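Local coordinates for bacteriocin immunity protein (Pseudomonas aeruginosa, PDB 4UHP) that binds the DNase domain of pyocin AP41, its cognate toxin, and so probably protects the producing cell from it, at residues E12-F23 against E66-K76. Sequence-based numbering, arbitrary orientation.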
ATOM      1  N   GLU D  12     -25.069  -1.367   7.495  1.00 32.56           N
ATOM      2  CA  GLU D  12     -24.111  -0.295   7.243  1.00 33.25           C
ATOM      3  C   GLU D  12     -23.112  -0.169   8.394  1.00 35.87           C
ATOM      4  O   GLU D  12     -21.923   0.062   8.172  1.00 33.96           O
ATOM      5  CB  GLU D  12     -24.838   1.032   7.016  1.00 35.98           C
ATOM      6  CG  GLU D  12     -23.914   2.194   6.688  1.00 35.77           C
ATOM      7  CD  GLU D  12     -24.669   3.436   6.263  1.00 38.42           C
ATOM      8  OE1 GLU D  12     -25.871   3.322   5.945  1.00 36.89           O
ATOM      9  OE2 GLU D  12     -24.061   4.528   6.247  1.00 40.21           O
ATOM     10  N   SER D  13     -23.598  -0.341   9.620  1.00 34.48           N
ATOM     11  CA  SER D  13     -22.738  -0.271  10.796  1.00 38.13           C
ATOM     12  C   SER D  13     -21.724  -1.415  10.832  1.00 35.37           C
ATOM     13  O   SER D  13     -20.569  -1.216  11.213  1.00 30.16           O
ATOM     14  CB  SER D  13     -23.579  -0.278  12.073  1.00 42.13           C
ATOM     15  OG  SER D  13     -22.749  -0.222  13.219  1.00 50.32           O
ATOM     16  N   GLU D  14     -22.157  -2.607  10.431  1.00 35.29           N
ATOM     17  CA  GLU D  14     -21.276  -3.775  10.415  1.00 33.84           C
ATOM     18  C   GLU D  14     -20.174  -3.641   9.374  1.00 30.29           C
ATOM     19  O   GLU D  14     -19.040  -4.066   9.596  1.00 28.17           O
ATOM     20  CB  GLU D  14     -22.075  -5.050  10.151  1.00 35.35           C
ATOM     21  CG  GLU D  14     -22.884  -5.542  11.332  1.00 38.77           C
ATOM     22  CD  GLU D  14     -23.777  -6.709  10.966  1.00 40.95           C
ATOM     23  OE1 GLU D  14     -23.966  -6.953   9.754  1.00 35.12           O
ATOM     24  OE2 GLU D  14     -24.290  -7.378  11.888  1.00 46.22           O
ATOM     25  N   PHE D  15     -20.518  -3.059   8.231  1.00 28.89           N
ATOM     26  CA  PHE D  15     -19.561  -2.879   7.150  1.00 23.99           C
ATOM     27  C   PHE D  15     -18.574  -1.770   7.499  1.00 28.61           C
ATOM     28  O   PHE D  15     -17.384  -1.866   7.195  1.00 31.52           O
ATOM     29  CB  PHE D  15     -20.287  -2.564   5.843  1.00 24.40           C
ATOM     30  CG  PHE D  15     -19.409  -2.629   4.628  1.00 28.45           C
ATOM     31  CD1 PHE D  15     -19.010  -3.850   4.112  1.00 32.17           C
ATOM     32  CD2 PHE D  15     -18.995  -1.470   3.992  1.00 27.78           C
ATOM     33  CE1 PHE D  15     -18.208  -3.916   2.988  1.00 31.13           C
ATOM     34  CE2 PHE D  15     -18.193  -1.527   2.870  1.00 26.91           C
ATOM     35  CZ  PHE D  15     -17.800  -2.752   2.366  1.00 28.88           C
ATOM     36  N   LEU D  16     -19.081  -0.725   8.148  1.00 28.94           N
ATOM     37  CA  LEU D  16     -18.248   0.367   8.640  1.00 31.86           C
ATOM     38  C   LEU D  16     -17.182  -0.159   9.596  1.00 33.44           C
ATOM     39  O   LEU D  16     -16.056   0.333   9.620  1.00 32.38           O
ATOM     40  CB  LEU D  16     -19.108   1.423   9.337  1.00 35.32           C
ATOM     41  CG  LEU D  16     -18.375   2.618   9.951  1.00 34.97           C
ATOM     42  CD1 LEU D  16     -17.698   3.448   8.869  1.00 32.75           C
ATOM     43  CD2 LEU D  16     -19.327   3.473  10.773  1.00 37.54           C
ATOM     44  N   GLU D  17     -17.556  -1.170  10.375  1.00 34.67           N
ATOM     45  CA  GLU D  17     -16.653  -1.825  11.314  1.00 35.32           C
ATOM     46  C   GLU D  17     -15.419  -2.389  10.615  1.00 33.06           C
ATOM     47  O   GLU D  17     -14.301  -2.287  11.127  1.00 36.45           O
ATOM     48  CB  GLU D  17     -17.399  -2.934  12.060  1.00 43.25           C
ATOM     49  CG  GLU D  17     -16.537  -3.784  12.970  1.00 54.25           C
ATOM     50  CD  GLU D  17     -17.357  -4.675  13.882  1.00 60.16           C
ATOM     51  OE1 GLU D  17     -18.590  -4.749  13.690  1.00 61.10           O
ATOM     52  OE2 GLU D  17     -16.770  -5.293  14.796  1.00 63.90           O
ATOM     53  N   ILE D  18     -15.627  -2.980   9.443  1.00 25.83           N
ATOM     54  CA  ILE D  18     -14.532  -3.522   8.645  1.00 26.36           C
ATOM     55  C   ILE D  18     -13.666  -2.406   8.068  1.00 28.12           C
ATOM     56  O   ILE D  18     -12.435  -2.492   8.081  1.00 24.52           O
ATOM     57  CB  ILE D  18     -15.055  -4.402   7.491  1.00 28.48           C
ATOM     58  CG1 ILE D  18     -15.807  -5.615   8.038  1.00 31.86           C
ATOM     59  CG2 ILE D  18     -13.916  -4.849   6.592  1.00 27.19           C
ATOM     60  CD1 ILE D  18     -16.331  -6.532   6.959  1.00 36.49           C
ATOM     61  N   ILE D  19     -14.316  -1.360   7.564  1.00 25.62           N
ATOM     62  CA  ILE D  19     -13.607  -0.251   6.936  1.00 23.64           C
ATOM     63  C   ILE D  19     -12.703   0.479   7.932  1.00 24.71           C
ATOM     64  O   ILE D  19     -11.602   0.910   7.585  1.00 18.23           O
ATOM     65  CB  ILE D  19     -14.588   0.752   6.304  1.00 22.61           C
ATOM     66  CG1 ILE D  19     -15.513   0.035   5.318  1.00 23.15           C
ATOM     67  CG2 ILE D  19     -13.834   1.859   5.593  1.00 21.42           C
ATOM     68  CD1 ILE D  19     -14.767  -0.726   4.238  1.00 19.37           C
ATOM     69  N   GLU D  20     -13.161   0.593   9.174  1.00 25.72           N
ATOM     70  CA  GLU D  20     -12.389   1.260  10.217  1.00 29.23           C
ATOM     71  C   GLU D  20     -11.041   0.576  10.448  1.00 30.05           C
ATOM     72  O   GLU D  20     -10.089   1.198  10.917  1.00 23.03           O
ATOM     73  CB  GLU D  20     -13.187   1.304  11.522  1.00 35.22           C
ATOM     74  CG  GLU D  20     -14.339   2.295  11.504  1.00 42.03           C
ATOM     75  CD  GLU D  20     -15.241   2.173  12.718  1.00 49.11           C
ATOM     76  OE1 GLU D  20     -15.183   1.131  13.404  1.00 52.33           O
ATOM     77  OE2 GLU D  20     -16.015   3.118  12.978  1.00 51.96           O
ATOM     78  N   GLU D  21     -10.965  -0.704  10.103  1.00 24.93           N
ATOM     79  CA  GLU D  21      -9.750  -1.481  10.308  1.00 29.24           C
ATOM     80  C   GLU D  21      -8.646  -1.044   9.339  1.00 23.87           C
ATOM     81  O   GLU D  21      -7.476  -1.376   9.526  1.00 26.99           O
ATOM     82  CB  GLU D  21     -10.053  -2.977  10.159  1.00 34.98           C
ATOM     83  CG  GLU D  21      -9.026  -3.896  10.801  1.00 41.63           C
ATOM     84  CD  GLU D  21      -9.610  -5.239  11.217  1.00 40.36           C
ATOM     85  OE1 GLU D  21     -10.852  -5.363  11.278  1.00 38.79           O
ATOM     86  OE2 GLU D  21      -8.823  -6.172  11.480  1.00 39.52           O
ATOM     87  N   PHE D  22      -9.022  -0.284   8.314  1.00 23.58           N
ATOM     88  CA  PHE D  22      -8.051   0.275   7.378  1.00 23.16           C
ATOM     89  C   PHE D  22      -7.456   1.587   7.891  1.00 29.19           C
ATOM     90  O   PHE D  22      -6.705   2.255   7.181  1.00 27.73           O
ATOM     91  CB  PHE D  22      -8.696   0.496   6.008  1.00 18.99           C
ATOM     92  CG  PHE D  22      -9.076  -0.775   5.308  1.00 22.90           C
ATOM     93  CD1 PHE D  22      -8.163  -1.442   4.511  1.00 25.24           C
ATOM     94  CD2 PHE D  22     -10.344  -1.308   5.455  1.00 28.94           C
ATOM     95  CE1 PHE D  22      -8.509  -2.615   3.870  1.00 29.42           C
ATOM     96  CE2 PHE D  22     -10.696  -2.480   4.817  1.00 32.00           C
ATOM     97  CZ  PHE D  22      -9.777  -3.135   4.023  1.00 31.19           C
ATOM     98  N   PHE D  23      -7.788   1.946   9.127  1.00 22.83           N
ATOM     99  CA  PHE D  23      -7.315   3.194   9.717  1.00 28.93           C
ATOM    100  C   PHE D  23      -6.747   2.978  11.116  1.00 23.96           C
ATOM    101  O   PHE D  23      -6.008   3.815  11.626  1.00 26.50           O
ATOM    102  CB  PHE D  23      -8.447   4.223   9.772  1.00 26.88           C
ATOM    103  CG  PHE D  23      -8.936   4.660   8.420  1.00 22.58           C
ATOM    104  CD1 PHE D  23      -9.894   3.924   7.743  1.00 26.45           C
ATOM    105  CD2 PHE D  23      -8.444   5.812   7.830  1.00 23.21           C
ATOM    106  CE1 PHE D  23     -10.348   4.324   6.496  1.00 28.24           C
ATOM    107  CE2 PHE D  23      -8.894   6.220   6.587  1.00 23.94           C
ATOM    108  CZ  PHE D  23      -9.846   5.473   5.917  1.00 26.04           C
ATOM    109  N   GLU D  66     -12.462  10.459   2.429  1.00 21.47           N
ATOM    110  CA  GLU D  66     -11.240   9.801   2.896  1.00 30.89           C
ATOM    111  C   GLU D  66     -11.435   8.989   4.171  1.00 30.81           C
ATOM    112  O   GLU D  66     -10.636   8.107   4.483  1.00 21.66           O
ATOM    113  CB  GLU D  66     -10.132  10.832   3.134  1.00 33.88           C
ATOM    114  CG  GLU D  66      -9.723  11.620   1.904  1.00 35.85           C
ATOM    115  CD  GLU D  66     -10.497  12.913   1.748  1.00 39.13           C
ATOM    116  OE1 GLU D  66     -11.518  13.091   2.449  1.00 33.71           O
ATOM    117  OE2 GLU D  66     -10.075  13.757   0.930  1.00 41.95           O
ATOM    118  N   THR D  67     -12.487   9.306   4.912  1.00 23.13           N
ATOM    119  CA  THR D  67     -12.743   8.679   6.203  1.00 29.36           C
ATOM    120  C   THR D  67     -13.568   7.407   6.020  1.00 27.52           C
ATOM    121  O   THR D  67     -14.164   7.213   4.963  1.00 22.59           O
ATOM    122  CB  THR D  67     -13.482   9.646   7.149  1.00 27.16           C
ATOM    123  OG1 THR D  67     -14.815   9.855   6.667  1.00 28.68           O
ATOM    124  CG2 THR D  67     -12.749  10.978   7.230  1.00 28.40           C
ATOM    125  N   PRO D  68     -13.593   6.531   7.042  1.00 21.15           N
ATOM    126  CA  PRO D  68     -14.423   5.323   6.980  1.00 20.70           C
ATOM    127  C   PRO D  68     -15.865   5.611   6.567  1.00 27.91           C
ATOM    128  O   PRO D  68     -16.417   4.875   5.751  1.00 24.93           O
ATOM    129  CB  PRO D  68     -14.365   4.793   8.413  1.00 26.31           C
ATOM    130  CG  PRO D  68     -13.015   5.221   8.901  1.00 27.45           C
ATOM    131  CD  PRO D  68     -12.742   6.553   8.250  1.00 25.74           C
ATOM    132  N   GLU D  69     -16.448   6.676   7.110  1.00 21.85           N
ATOM    133  CA  GLU D  69     -17.807   7.084   6.765  1.00 25.58           C
ATOM    134  C   GLU D  69     -17.930   7.443   5.284  1.00 26.97           C
ATOM    135  O   GLU D  69     -18.923   7.105   4.637  1.00 27.97           O
ATOM    136  CB  GLU D  69     -18.240   8.274   7.627  1.00 30.80           C
ATOM    137  CG  GLU D  69     -18.347   7.975   9.116  1.00 33.06           C
ATOM    138  CD  GLU D  69     -19.650   7.291   9.489  1.00 39.19           C
ATOM    139  OE1 GLU D  69     -20.443   6.971   8.577  1.00 36.84           O
ATOM    140  OE2 GLU D  69     -19.888   7.080  10.698  1.00 47.74           O
ATOM    141  N   GLY D  70     -16.918   8.126   4.755  1.00 21.34           N
ATOM    142  CA  GLY D  70     -16.900   8.510   3.355  1.00 20.98           C
ATOM    143  C   GLY D  70     -16.787   7.317   2.425  1.00 27.56           C
ATOM    144  O   GLY D  70     -17.437   7.270   1.379  1.00 26.90           O
ATOM    145  N   ILE D  71     -15.954   6.352   2.806  1.00 24.46           N
ATOM    146  CA  ILE D  71     -15.789   5.118   2.044  1.00 20.42           C
ATOM    147  C   ILE D  71     -17.109   4.352   1.952  1.00 24.84           C
ATOM    148  O   ILE D  71     -17.512   3.910   0.874  1.00 23.30           O
ATOM    149  CB  ILE D  71     -14.716   4.213   2.672  1.00 18.07           C
ATOM    150  CG1 ILE D  71     -13.356   4.915   2.644  1.00 19.66           C
ATOM    151  CG2 ILE D  71     -14.652   2.881   1.943  1.00 19.88           C
ATOM    152  CD1 ILE D  71     -12.258   4.167   3.358  1.00 19.88           C
ATOM    153  N   VAL D  72     -17.776   4.198   3.089  1.00 27.45           N
ATOM    154  CA  VAL D  72     -19.071   3.531   3.128  1.00 30.64           C
ATOM    155  C   VAL D  72     -20.086   4.274   2.263  1.00 28.44           C
ATOM    156  O   VAL D  72     -20.845   3.657   1.515  1.00 28.74           O
ATOM    157  CB  VAL D  72     -19.602   3.414   4.572  1.00 31.40           C
ATOM    158  CG1 VAL D  72     -21.046   2.930   4.579  1.00 29.63           C
ATOM    159  CG2 VAL D  72     -18.721   2.478   5.385  1.00 26.81           C
ATOM    160  N   LYS D  73     -20.079   5.601   2.354  1.00 25.10           N
ATOM    161  CA  LYS D  73     -21.013   6.423   1.590  1.00 30.78           C
ATOM    162  C   LYS D  73     -20.755   6.326   0.083  1.00 31.91           C
ATOM    163  O   LYS D  73     -21.693   6.303  -0.712  1.00 20.30           O
ATOM    164  CB  LYS D  73     -20.943   7.878   2.056  1.00 35.03           C
ATOM    165  CG  LYS D  73     -21.924   8.799   1.356  1.00 42.22           C
ATOM    166  CD  LYS D  73     -21.854  10.197   1.934  1.00 49.21           C
ATOM    167  CE  LYS D  73     -22.653  11.199   1.116  1.00 53.42           C
ATOM    168  NZ  LYS D  73     -24.106  10.878   1.090  1.00 55.14           N
ATOM    169  N   GLU D  74     -19.485   6.257  -0.307  1.00 26.35           N
ATOM    170  CA  GLU D  74     -19.143   6.073  -1.713  1.00 25.32           C
ATOM    171  C   GLU D  74     -19.649   4.727  -2.220  1.00 21.21           C
ATOM    172  O   GLU D  74     -20.190   4.637  -3.323  1.00 21.00           O
ATOM    173  CB  GLU D  74     -17.632   6.185  -1.933  1.00 25.00           C
ATOM    174  CG  GLU D  74     -17.168   5.731  -3.316  1.00 24.19           C
ATOM    175  CD  GLU D  74     -17.838   6.487  -4.454  1.00 28.24           C
ATOM    176  OE1 GLU D  74     -18.183   7.674  -4.266  1.00 27.87           O
ATOM    177  OE2 GLU D  74     -18.013   5.891  -5.540  1.00 27.88           O
ATOM    178  N   VAL D  75     -19.480   3.688  -1.407  1.00 18.65           N
ATOM    179  CA  VAL D  75     -19.977   2.363  -1.758  1.00 19.81           C
ATOM    180  C   VAL D  75     -21.499   2.386  -1.895  1.00 23.46           C
ATOM    181  O   VAL D  75     -22.048   1.935  -2.904  1.00 25.85           O
ATOM    182  CB  VAL D  75     -19.564   1.302  -0.713  1.00 16.51           C
ATOM    183  CG1 VAL D  75     -20.354   0.014  -0.910  1.00 16.72           C
ATOM    184  CG2 VAL D  75     -18.064   1.026  -0.796  1.00 15.84           C
ATOM    185  N   LYS D  76     -22.169   2.930  -0.885  1.00 22.33           N
ATOM    186  CA  LYS D  76     -23.627   3.007  -0.875  1.00 27.36           C
ATOM    187  C   LYS D  76     -24.153   3.757  -2.098  1.00 27.19           C
ATOM    188  O   LYS D  76     -25.050   3.273  -2.793  1.00 27.37           O
ATOM    189  CB  LYS D  76     -24.111   3.677   0.414  1.00 31.94           C
ATOM    190  CG  LYS D  76     -25.618   3.722   0.574  1.00 40.10           C
ATOM    191  CD  LYS D  76     -26.011   4.101   1.993  1.00 45.35           C
ATOM    192  CE  LYS D  76     -25.488   5.476   2.366  1.00 48.02           C
ATOM    193  NZ  LYS D  76     -25.878   5.853   3.753  1.00 48.83           N
TER
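L16 faces V72 and E20 faces P68 where helix 12-19 and the residues that follow it pass helix 68-76. The two short axes run 125° apart in N-to-C direction, closer to antiparallel than parallel, and approach to 9.3 Å; at E20 and P68 the CA atoms are only 5.6 Å apart. V72 is the knob, seated in a hole formed by E12, F15, L16 and I19. The two methyls of V72 divide the work: V72 CG1, anti to the backbone N (chi1 171°), lies 3.6 Å from E12 CG, while V72 CG2 meets L16 CD1, the CG1 of I19 and the ring edge of F15. One helical turn earlier, P68 CB packs 3.6 Å from L16 CD1. Helices 12-19 and 68-81, together with 31-49 and 56-59, form the all-helical fold of the colicin and pyocin immunity proteins; the interior side of this contact continues through I19 to F45 and through I71 to V57 and I58. Beyond the first helix, F23 turns one ring face to P68, whose CD stands 3.8 Å from the ring centroid and 15° off the normal, a CH-pi contact. The edge of that ring meets I71 CD1, which also touches I19 CG2 at 3.6 Å. F23 and E66 additionally pack on the chain of the other protein. At the opposite end, K76 NZ forms a salt bridge with E12, its two hydrogen bonds weak: 3.3 Å to E12 OE1 and 3.4 Å to E12 OE2.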